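Local coordinates for VP4 CORE protein (Bluetongue virus, PDB 2JHP) that caps the viral messenger RNA inside the virus core, combining several steps of cap synthesis, methyl transfer among them, in one chain, at residues R110-A120 / L489-F499; G289-G297 / R337-Y345. One frame throughout, in Å; residues are numbered along the deposited sequence.

Contact 1 (R110-A120 / L489-F499). With GUN (guanine), chain E.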
loop_
_atom_site.group_PDB
_atom_site.type_symbol
_atom_site.label_atom_id
_atom_site.label_comp_id
_atom_site.label_asym_id
_atom_site.label_seq_id
_atom_site.Cartn_x
_atom_site.Cartn_y
_atom_site.Cartn_z
ATOM N N ARG A 110 -8.122 12.405 9.109
ATOM C CA ARG A 110 -6.939 11.700 9.583
ATOM C C ARG A 110 -6.865 10.230 9.077
ATOM O O ARG A 110 -5.801 9.767 8.645
ATOM C CB ARG A 110 -6.888 11.764 11.098
ATOM C CG ARG A 110 -5.518 11.738 11.614
ATOM C CD ARG A 110 -5.141 13.048 12.214
ATOM N NE ARG A 110 -5.033 12.997 13.670
ATOM C CZ ARG A 110 -4.060 12.417 14.364
ATOM N NH1 ARG A 110 -3.045 11.775 13.806
ATOM N NH2 ARG A 110 -4.111 12.498 15.653
ATOM N N ILE A 111 -7.991 9.516 9.122
ATOM C CA ILE A 111 -8.060 8.150 8.585
ATOM C C ILE A 111 -7.798 8.127 7.081
ATOM O O ILE A 111 -7.132 7.219 6.575
ATOM C CB ILE A 111 -9.414 7.449 8.894
ATOM C CG1 ILE A 111 -9.523 7.125 10.390
ATOM C CG2 ILE A 111 -9.557 6.171 8.046
ATOM C CD1 ILE A 111 -10.854 6.511 10.802
ATOM N N ARG A 112 -8.304 9.134 6.371
ATOM C CA ARG A 112 -8.048 9.261 4.932
ATOM C C ARG A 112 -6.576 9.522 4.576
ATOM O O ARG A 112 -6.128 9.136 3.504
ATOM C CB ARG A 112 -8.940 10.335 4.311
ATOM C CG ARG A 112 -10.436 10.000 4.322
ATOM C CD ARG A 112 -10.828 9.042 3.190
ATOM N NE ARG A 112 -12.179 8.507 3.355
ATOM C CZ ARG A 112 -13.296 9.137 2.989
ATOM N NH1 ARG A 112 -13.241 10.342 2.431
ATOM N NH2 ARG A 112 -14.478 8.560 3.184
ATOM N N MET A 113 -5.829 10.149 5.484
ATOM C CA MET A 113 -4.418 10.495 5.243
ATOM C C MET A 113 -3.474 9.304 5.251
ATOM O O MET A 113 -2.331 9.422 4.807
ATOM C CB MET A 113 -3.908 11.483 6.289
ATOM C CG MET A 113 -4.477 12.863 6.209
ATOM S SD MET A 113 -3.680 13.914 7.423
ATOM C CE MET A 113 -5.065 14.947 7.786
ATOM N N ARG A 114 -3.931 8.178 5.792
ATOM C CA ARG A 114 -3.125 6.956 5.819
ATOM C C ARG A 114 -2.705 6.564 4.424
ATOM O O ARG A 114 -1.582 6.110 4.229
ATOM C CB ARG A 114 -3.879 5.790 6.454
ATOM C CG ARG A 114 -4.157 5.942 7.931
ATOM C CD ARG A 114 -4.982 4.792 8.411
ATOM N NE ARG A 114 -5.406 5.002 9.788
ATOM C CZ ARG A 114 -6.046 4.102 10.523
ATOM N NH1 ARG A 114 -6.339 2.909 10.024
ATOM N NH2 ARG A 114 -6.391 4.402 11.766
ATOM N N LYS A 115 -3.602 6.750 3.458
ATOM C CA LYS A 115 -3.337 6.377 2.082
ATOM C C LYS A 115 -2.138 7.159 1.559
ATOM O O LYS A 115 -1.287 6.608 0.870
ATOM C CB LYS A 115 -4.558 6.634 1.206
ATOM C CG LYS A 115 -4.750 5.620 0.092
ATOM C CD LYS A 115 -5.671 6.154 -1.013
ATOM C CE LYS A 115 -4.858 6.603 -2.208
ATOM N NZ LYS A 115 -5.620 7.422 -3.167
ATOM N N GLY A 116 -2.071 8.436 1.918
ATOM C CA GLY A 116 -0.987 9.313 1.496
ATOM C C GLY A 116 0.357 8.799 1.967
ATOM O O GLY A 116 1.335 8.799 1.210
ATOM N N PHE A 117 0.401 8.346 3.215
ATOM C CA PHE A 117 1.623 7.807 3.772
ATOM C C PHE A 117 2.084 6.559 3.004
ATOM O O PHE A 117 3.203 6.515 2.484
ATOM C CB PHE A 117 1.467 7.532 5.266
ATOM C CG PHE A 117 2.574 6.742 5.843
ATOM C CD1 PHE A 117 3.829 7.267 5.946
ATOM C CD2 PHE A 117 2.358 5.472 6.281
ATOM C CE1 PHE A 117 4.864 6.534 6.482
ATOM C CE2 PHE A 117 3.373 4.714 6.830
ATOM C CZ PHE A 117 4.644 5.252 6.935
ATOM N N GLY A 118 1.212 5.559 2.920
ATOM C CA GLY A 118 1.508 4.347 2.162
ATOM C C GLY A 118 1.862 4.570 0.701
ATOM O O GLY A 118 2.701 3.860 0.166
ATOM N N ASP A 119 1.222 5.554 0.068
ATOM C CA ASP A 119 1.412 5.850 -1.356
ATOM C C ASP A 119 2.765 6.474 -1.647
ATOM O O ASP A 119 3.337 6.260 -2.712
ATOM C CB ASP A 119 0.332 6.809 -1.878
ATOM C CG ASP A 119 -1.031 6.142 -2.069
ATOM O OD1 ASP A 119 -1.250 4.977 -1.666
ATOM O OD2 ASP A 119 -1.906 6.830 -2.623
ATOM N N ALA A 120 3.243 7.278 -0.708
ATOM C CA ALA A 120 4.534 7.899 -0.836
ATOM C C ALA A 120 5.619 6.827 -0.774
ATOM O O ALA A 120 6.525 6.819 -1.594
ATOM C CB ALA A 120 4.716 8.938 0.226
ATOM N N LEU A 489 3.502 16.949 0.656
ATOM C CA LEU A 489 2.811 15.710 1.009
ATOM C C LEU A 489 1.915 15.841 2.245
ATOM O O LEU A 489 2.381 16.202 3.333
ATOM C CB LEU A 489 3.822 14.587 1.260
ATOM C CG LEU A 489 3.232 13.206 1.564
ATOM C CD1 LEU A 489 2.535 12.626 0.331
ATOM C CD2 LEU A 489 4.307 12.250 2.062
ATOM N N THR A 490 0.633 15.553 2.059
ATOM C CA THR A 490 -0.296 15.495 3.161
ATOM C C THR A 490 -0.233 14.095 3.750
ATOM O O THR A 490 -0.539 13.099 3.072
ATOM C CB THR A 490 -1.718 15.855 2.706
ATOM O OG1 THR A 490 -1.744 17.247 2.384
ATOM C CG2 THR A 490 -2.755 15.571 3.805
ATOM N N TYR A 491 0.192 14.028 5.006
ATOM C CA TYR A 491 0.235 12.776 5.728
ATOM C C TYR A 491 0.248 13.046 7.230
ATOM O O TYR A 491 0.389 14.180 7.675
ATOM C CB TYR A 491 1.433 11.929 5.296
ATOM C CG TYR A 491 2.736 12.414 5.848
ATOM C CD1 TYR A 491 3.396 11.697 6.836
ATOM C CD2 TYR A 491 3.304 13.602 5.404
ATOM C CE1 TYR A 491 4.599 12.140 7.357
ATOM C CE2 TYR A 491 4.490 14.056 5.921
ATOM C CZ TYR A 491 5.145 13.321 6.893
ATOM O OH TYR A 491 6.343 13.773 7.408
ATOM N N ASP A 492 0.109 11.977 7.996
ATOM C CA ASP A 492 -0.066 12.070 9.418
ATOM C C ASP A 492 1.174 11.488 10.100
ATOM O O ASP A 492 1.393 10.275 10.100
ATOM C CB ASP A 492 -1.381 11.359 9.793
ATOM C CG ASP A 492 -1.566 11.167 11.279
ATOM O OD1 ASP A 492 -0.756 11.654 12.102
ATOM O OD2 ASP A 492 -2.555 10.491 11.625
ATOM N N PRO A 493 2.023 12.375 10.641
ATOM C CA PRO A 493 3.276 11.947 11.277
ATOM C C PRO A 493 3.120 10.915 12.410
ATOM O O PRO A 493 3.946 9.998 12.519
ATOM C CB PRO A 493 3.882 13.270 11.759
ATOM C CG PRO A 493 3.319 14.294 10.773
ATOM C CD PRO A 493 1.897 13.845 10.625
ATOM N N ALA A 494 2.077 11.047 13.226
ATOM C CA ALA A 494 1.799 10.071 14.284
ATOM C C ALA A 494 1.563 8.665 13.709
ATOM O O ALA A 494 2.111 7.671 14.199
ATOM C CB ALA A 494 0.615 10.513 15.110
ATOM N N TRP A 495 0.754 8.599 12.658
ATOM C CA TRP A 495 0.474 7.357 11.984
ATOM C C TRP A 495 1.756 6.733 11.444
ATOM O O TRP A 495 2.069 5.589 11.756
ATOM C CB TRP A 495 -0.544 7.576 10.860
ATOM C CG TRP A 495 -0.815 6.324 10.114
ATOM C CD1 TRP A 495 -0.391 6.015 8.853
ATOM C CD2 TRP A 495 -1.529 5.174 10.593
ATOM N NE1 TRP A 495 -0.812 4.754 8.512
ATOM C CE2 TRP A 495 -1.522 4.220 9.554
ATOM C CE3 TRP A 495 -2.207 4.876 11.782
ATOM C CZ2 TRP A 495 -2.153 2.969 9.672
ATOM C CZ3 TRP A 495 -2.836 3.635 11.902
ATOM C CH2 TRP A 495 -2.797 2.695 10.854
ATOM N N ALA A 496 2.490 7.500 10.639
ATOM C CA ALA A 496 3.784 7.092 10.084
ATOM C C ALA A 496 4.679 6.496 11.172
ATOM O O ALA A 496 5.323 5.483 10.956
ATOM C CB ALA A 496 4.463 8.278 9.404
ATOM N N MET A 497 4.643 7.105 12.354
ATOM C CA MET A 497 5.435 6.677 13.503
ATOM C C MET A 497 5.001 5.386 14.197
ATOM O O MET A 497 5.683 4.933 15.112
ATOM C CB MET A 497 5.563 7.817 14.508
ATOM C CG MET A 497 6.641 8.809 14.125
ATOM S SD MET A 497 6.705 10.276 15.137
ATOM C CE MET A 497 7.834 9.730 16.392
ATOM N N ASN A 498 3.885 4.792 13.770
ATOM C CA ASN A 498 3.549 3.428 14.167
ATOM C C ASN A 498 4.342 2.369 13.416
ATOM O O ASN A 498 4.257 1.188 13.754
ATOM C CB ASN A 498 2.072 3.150 13.919
ATOM C CG ASN A 498 1.163 3.903 14.871
ATOM O OD1 ASN A 498 1.421 3.987 16.071
ATOM N ND2 ASN A 498 0.085 4.450 14.335
ATOM N N PHE A 499 5.077 2.777 12.376
ATOM C CA PHE A 499 5.805 1.834 11.531
ATOM C C PHE A 499 7.326 2.008 11.648
ATOM O O PHE A 499 7.841 3.125 11.822
ATOM C CB PHE A 499 5.376 1.947 10.057
ATOM C CG PHE A 499 3.916 1.572 9.774
ATOM C CD1 PHE A 499 2.916 2.542 9.725
ATOM C CD2 PHE A 499 3.555 0.250 9.492
ATOM C CE1 PHE A 499 1.588 2.177 9.436
ATOM C CE2 PHE A 499 2.251 -0.090 9.209
ATOM C CZ PHE A 499 1.267 0.877 9.183
HETATM N N9 GUN E . -2.273 2.149 1.912
HETATM C C8 GUN E . -2.848 0.959 1.735
HETATM N N7 GUN E . -2.820 0.283 2.887
HETATM C C5 GUN E . -2.230 1.045 3.808
HETATM C C6 GUN E . -1.932 0.864 5.160
HETATM O O6 GUN E . -2.230 -0.181 5.736
HETATM N N1 GUN E . -1.287 1.891 5.862
HETATM C C2 GUN E . -0.958 3.069 5.173
HETATM N N2 GUN E . -0.351 4.057 5.802
HETATM N N3 GUN E . -1.260 3.207 3.871
HETATM C C4 GUN E . -1.881 2.236 3.182
#

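Contact 2 (G289-G297 / R337-Y345)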
loop_
_atom_site.group_PDB
_atom_site.type_symbol
_atom_site.label_atom_id
_atom_site.label_comp_id
_atom_site.label_asym_id
_atom_site.label_seq_id
_atom_site.Cartn_x
_atom_site.Cartn_y
_atom_site.Cartn_z
ATOM N N GLY A 289 -17.670 -20.909 -27.422
ATOM C CA GLY A 289 -16.707 -19.911 -26.976
ATOM C C GLY A 289 -15.529 -20.540 -26.274
ATOM O O GLY A 289 -14.384 -20.148 -26.500
ATOM N N GLU A 290 -15.833 -21.525 -25.431
ATOM C CA GLU A 290 -14.835 -22.310 -24.716
ATOM C C GLU A 290 -13.935 -23.089 -25.681
ATOM O O GLU A 290 -12.705 -23.048 -25.572
ATOM C CB GLU A 290 -15.526 -23.273 -23.740
ATOM C CG GLU A 290 -16.169 -22.600 -22.527
ATOM C CD GLU A 290 -17.035 -23.544 -21.693
ATOM O OE1 GLU A 290 -17.005 -24.779 -21.922
ATOM O OE2 GLU A 290 -17.760 -23.040 -20.806
ATOM N N GLU A 291 -14.572 -23.792 -26.618
ATOM C CA GLU A 291 -13.901 -24.602 -27.630
ATOM C C GLU A 291 -12.995 -23.763 -28.531
ATOM O O GLU A 291 -11.845 -24.116 -28.753
ATOM C CB GLU A 291 -14.943 -25.340 -28.464
ATOM C CG GLU A 291 -15.636 -26.473 -27.716
ATOM C CD GLU A 291 -16.797 -27.086 -28.490
ATOM O OE1 GLU A 291 -17.002 -26.727 -29.681
ATOM O OE2 GLU A 291 -17.511 -27.939 -27.903
ATOM N N ILE A 292 -13.515 -22.644 -29.031
ATOM C CA ILE A 292 -12.713 -21.691 -29.804
ATOM C C ILE A 292 -11.490 -21.230 -29.010
ATOM O O ILE A 292 -10.378 -21.171 -29.544
ATOM C CB ILE A 292 -13.570 -20.499 -30.296
ATOM C CG1 ILE A 292 -14.453 -20.967 -31.468
ATOM C CG2 ILE A 292 -12.685 -19.325 -30.714
ATOM C CD1 ILE A 292 -15.473 -19.960 -31.975
ATOM N N ALA A 293 -11.704 -20.939 -27.728
ATOM C CA ALA A 293 -10.628 -20.505 -26.841
ATOM C C ALA A 293 -9.585 -21.611 -26.647
ATOM O O ALA A 293 -8.385 -21.355 -26.752
ATOM C CB ALA A 293 -11.191 -20.020 -25.484
ATOM N N TYR A 294 -10.053 -22.830 -26.371
ATOM C CA TYR A 294 -9.169 -23.981 -26.180
ATOM C C TYR A 294 -8.305 -24.234 -27.426
ATOM O O TYR A 294 -7.105 -24.465 -27.300
ATOM C CB TYR A 294 -9.974 -25.235 -25.795
ATOM C CG TYR A 294 -9.144 -26.371 -25.226
ATOM C CD1 TYR A 294 -8.776 -26.388 -23.875
ATOM C CD2 TYR A 294 -8.735 -27.430 -26.028
ATOM C CE1 TYR A 294 -8.015 -27.416 -23.339
ATOM C CE2 TYR A 294 -7.966 -28.481 -25.501
ATOM C CZ TYR A 294 -7.613 -28.460 -24.150
ATOM O OH TYR A 294 -6.859 -29.481 -23.611
ATOM N N GLU A 295 -8.911 -24.165 -28.616
ATOM C CA GLU A 295 -8.194 -24.341 -29.884
ATOM C C GLU A 295 -7.092 -23.310 -29.995
ATOM O O GLU A 295 -6.014 -23.584 -30.524
ATOM C CB GLU A 295 -9.127 -24.159 -31.084
ATOM C CG GLU A 295 -10.260 -25.158 -31.212
ATOM C CD GLU A 295 -11.228 -24.777 -32.320
ATOM O OE1 GLU A 295 -12.305 -24.216 -32.013
ATOM O OE2 GLU A 295 -10.904 -25.024 -33.504
ATOM N N MET A 296 -7.387 -22.122 -29.483
ATOM C CA MET A 296 -6.502 -20.984 -29.577
ATOM C C MET A 296 -5.615 -20.787 -28.344
ATOM O O MET A 296 -4.959 -19.753 -28.199
ATOM C CB MET A 296 -7.319 -19.734 -29.856
ATOM C CG MET A 296 -7.655 -19.550 -31.308
ATOM S SD MET A 296 -8.653 -18.080 -31.504
ATOM C CE MET A 296 -7.910 -17.452 -32.985
ATOM N N GLY A 297 -5.592 -21.777 -27.455
ATOM C CA GLY A 297 -4.589 -21.808 -26.394
ATOM C C GLY A 297 -3.235 -21.843 -27.077
ATOM O O GLY A 297 -3.055 -22.545 -28.077
ATOM N N ARG A 337 -19.350 -16.471 -14.832
ATOM C CA ARG A 337 -18.295 -16.274 -15.819
ATOM C C ARG A 337 -17.299 -17.413 -15.739
ATOM O O ARG A 337 -16.972 -17.902 -14.655
ATOM C CB ARG A 337 -17.597 -14.926 -15.632
ATOM C CG ARG A 337 -18.447 -13.723 -16.005
ATOM C CD ARG A 337 -18.780 -13.716 -17.482
ATOM N NE ARG A 337 -19.903 -12.831 -17.773
ATOM C CZ ARG A 337 -20.436 -12.655 -18.981
ATOM N NH1 ARG A 337 -19.938 -13.281 -20.041
ATOM N NH2 ARG A 337 -21.466 -11.836 -19.133
ATOM N N ASN A 338 -16.849 -17.851 -16.903
ATOM C CA ASN A 338 -15.927 -18.959 -16.999
ATOM C C ASN A 338 -14.557 -18.413 -17.289
ATOM O O ASN A 338 -14.299 -17.938 -18.393
ATOM C CB ASN A 338 -16.361 -19.913 -18.113
ATOM C CG ASN A 338 -15.525 -21.180 -18.165
ATOM O OD1 ASN A 338 -15.763 -22.038 -19.003
ATOM N ND2 ASN A 338 -14.546 -21.300 -17.280
ATOM N N PHE A 339 -13.692 -18.453 -16.283
ATOM C CA PHE A 339 -12.308 -18.074 -16.478
ATOM C C PHE A 339 -11.485 -19.284 -16.918
ATOM O O PHE A 339 -11.574 -20.367 -16.321
ATOM C CB PHE A 339 -11.707 -17.426 -15.223
ATOM C CG PHE A 339 -10.228 -17.179 -15.329
ATOM C CD1 PHE A 339 -9.732 -16.186 -16.169
ATOM C CD2 PHE A 339 -9.329 -17.962 -14.619
ATOM C CE1 PHE A 339 -8.366 -15.971 -16.282
ATOM C CE2 PHE A 339 -7.965 -17.754 -14.728
ATOM C CZ PHE A 339 -7.480 -16.759 -15.558
ATOM N N MET A 340 -10.693 -19.082 -17.965
ATOM C CA MET A 340 -9.872 -20.134 -18.527
ATOM C C MET A 340 -8.430 -19.650 -18.541
ATOM O O MET A 340 -8.110 -18.663 -19.210
ATOM C CB MET A 340 -10.323 -20.466 -19.959
ATOM C CG MET A 340 -11.776 -20.953 -20.124
ATOM S SD MET A 340 -12.309 -21.184 -21.847
ATOM C CE MET A 340 -11.190 -22.468 -22.378
ATOM N N ARG A 341 -7.564 -20.327 -17.784
ATOM C CA ARG A 341 -6.130 -20.046 -17.826
ATOM C C ARG A 341 -5.511 -20.927 -18.894
ATOM O O ARG A 341 -5.647 -22.153 -18.867
ATOM C CB ARG A 341 -5.469 -20.287 -16.478
ATOM C CG ARG A 341 -4.120 -19.562 -16.334
ATOM C CD ARG A 341 -3.025 -20.528 -15.972
ATOM N NE ARG A 341 -2.585 -21.293 -17.127
ATOM C CZ ARG A 341 -2.093 -22.523 -17.079
ATOM N NH1 ARG A 341 -1.973 -23.159 -15.921
ATOM N NH2 ARG A 341 -1.725 -23.121 -18.202
ATOM N N LEU A 342 -4.854 -20.289 -19.850
ATOM C CA LEU A 342 -4.328 -20.992 -21.004
ATOM C C LEU A 342 -2.809 -20.876 -21.075
ATOM O O LEU A 342 -2.183 -20.278 -20.214
ATOM C CB LEU A 342 -4.966 -20.438 -22.283
ATOM C CG LEU A 342 -6.489 -20.439 -22.404
ATOM C CD1 LEU A 342 -6.936 -19.595 -23.594
ATOM C CD2 LEU A 342 -7.025 -21.852 -22.528
ATOM N N ARG A 343 -2.213 -21.484 -22.088
ATOM C CA ARG A 343 -0.833 -21.185 -22.407
ATOM C C ARG A 343 -0.928 -20.143 -23.500
ATOM O O ARG A 343 -1.961 -20.037 -24.171
ATOM C CB ARG A 343 -0.049 -22.429 -22.839
ATOM C CG ARG A 343 -0.679 -23.228 -23.950
ATOM C CD ARG A 343 -1.451 -24.441 -23.437
ATOM N NE ARG A 343 -2.474 -24.849 -24.404
ATOM C CZ ARG A 343 -2.223 -25.234 -25.656
ATOM N NH1 ARG A 343 -0.977 -25.271 -26.122
ATOM N NH2 ARG A 343 -3.230 -25.572 -26.454
ATOM N N GLY A 344 0.137 -19.377 -23.677
ATOM C CA GLY A 344 0.099 -18.171 -24.492
ATOM C C GLY A 344 0.887 -17.139 -23.717
ATOM O O GLY A 344 0.838 -17.125 -22.483
ATOM N N TYR A 345 1.639 -16.292 -24.419
ATOM C CA TYR A 345 2.483 -15.312 -23.742
ATOM C C TYR A 345 1.671 -14.492 -22.735
ATOM O O TYR A 345 0.522 -14.118 -23.000
ATOM C CB TYR A 345 3.212 -14.418 -24.746
ATOM C CG TYR A 345 4.173 -13.462 -24.096
ATOM C CD1 TYR A 345 3.786 -12.161 -23.801
ATOM C CD2 TYR A 345 5.461 -13.863 -23.748
ATOM C CE1 TYR A 345 4.666 -11.266 -23.188
ATOM C CE2 TYR A 345 6.351 -12.978 -23.131
ATOM C CZ TYR A 345 5.945 -11.680 -22.860
ATOM O OH TYR A 345 6.808 -10.791 -22.263
#

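Contact 1 (R110-A120 / L489-F499)
Both oxygens of the D492 carboxylate are engaged. OD2 takes a salt bridge from R110 NH1 at 2.6 Å, the donor lying on the syn side but 34° out of the carboxylate plane. OD1 receives two weak N-cap bonds, from A494 N and W495 N, at the start of helix 493-496. R110 NH2 also pairs with D47.

The R114 guanidinium lies flat on W495, its plane only 4° from that of the indole and CZ 3.9 Å from the centroid of the six-membered ring, a cation-pi stack. Its extended chain brings CG over the five-membered ring, 3.6 Å from the centroid. F499 CE1 sits over the opposite indole face, toward its rim.

F117 has CG anti to its backbone N (chi1 169°), which carries the ring out to A496, whose CA sits over one face 3.9 Å from the centroid. F117, W495 and F499 form an aromatic cluster, the F117 and F499 rings slid apart so that they barely overlap. R114, F117, G118 and W495 line the guanine pocket: N2 of the base lies at the F117 edge and donates a weak bond to R114 O (2.9 Å), while Y446 OH also bonds the base.

Helix 470-480 borders the cluster through I474, which F117, A120 and Y491 touch; I68 of strand 67-71 lies beside R110 and D492, and F499 begins strand 499-503 of the mixed sheet that also holds strand 433-437.

Contact 2 (G289-G297 / R337-Y345)
Apolar contact centres on M340, whose thioether reaches from strand 337-341 onto helix 289-295. Its CE lies 4.0 Å from A293 CB and 3.6 Å from E290 O, and SD comes close to E290 CA, so the bent end of the chain rests against the helix backbone as much as against side chains. L342 continues this layer beyond the strand: its CD1 approaches A293 O at 3.9 Å and G297 CA at 4.3 Å. I319 of strand 315-320 and I305 of strand 302-308 also touch M340.

Helix 280-295 connects parallel strands 260-264 and 302-308 in a beta-alpha-beta crossover, and strand 335-341 runs antiparallel beside 302-308. That reversal explains why helix 289-295 and strand 337-341, their axes 10.3 Å apart at closest, point only 11° apart. The strand order 3-2-1-4-5-7-6 with this reversed strand is that of the Rossmann-like class I methyltransferases, in keeping with the S-adenosyl-L-homocysteine bound in this domain.

Polar groups meet without bonding across the contact. E290 OE2 and N338 OD1 stand 2.9 Å apart as two acceptors, their carboxylate and amide planes perpendicular. Both side chains have partners outside the contact: R287 forms a salt bridge with E290 OE2, I319 N bonds E290 OE1, and N338 ND2 makes weak bonds to S320 OG and Y322 O.

Just past the helix, chi1 of R343 at 53° and a further bend at chi2 bring its guanidinium to G297 O, which lies over one face, toward its rim, 3.4 Å from R343 NH2 at an angle too poor for a hydrogen bond.

In the fold
Contact 1 lies nearer the middle of the chain, its centre about 11 Å from the chain centre against about 33 Å for contact 2, yet it is not the more buried: it is partly buried, whereas peripheral contact 2 is mostly buried. Their nearest atoms are about 26 Å apart, although contact 2 is nested in sequence inside the loop that contact 1 closes. Each involves a different mixed sheet of strand order 3-2-1-4-5-7-6, consistent with two methyltransferase-like domains on one chain. Contact 1 is the more polar and aromatic, with a salt bridge, a stacked arginine and a guanine pocket; contact 2 joins helix to sheet through buried methionine and leucine, without hydrogen bonds across it, and has an exposed arginine, R343, beside G297.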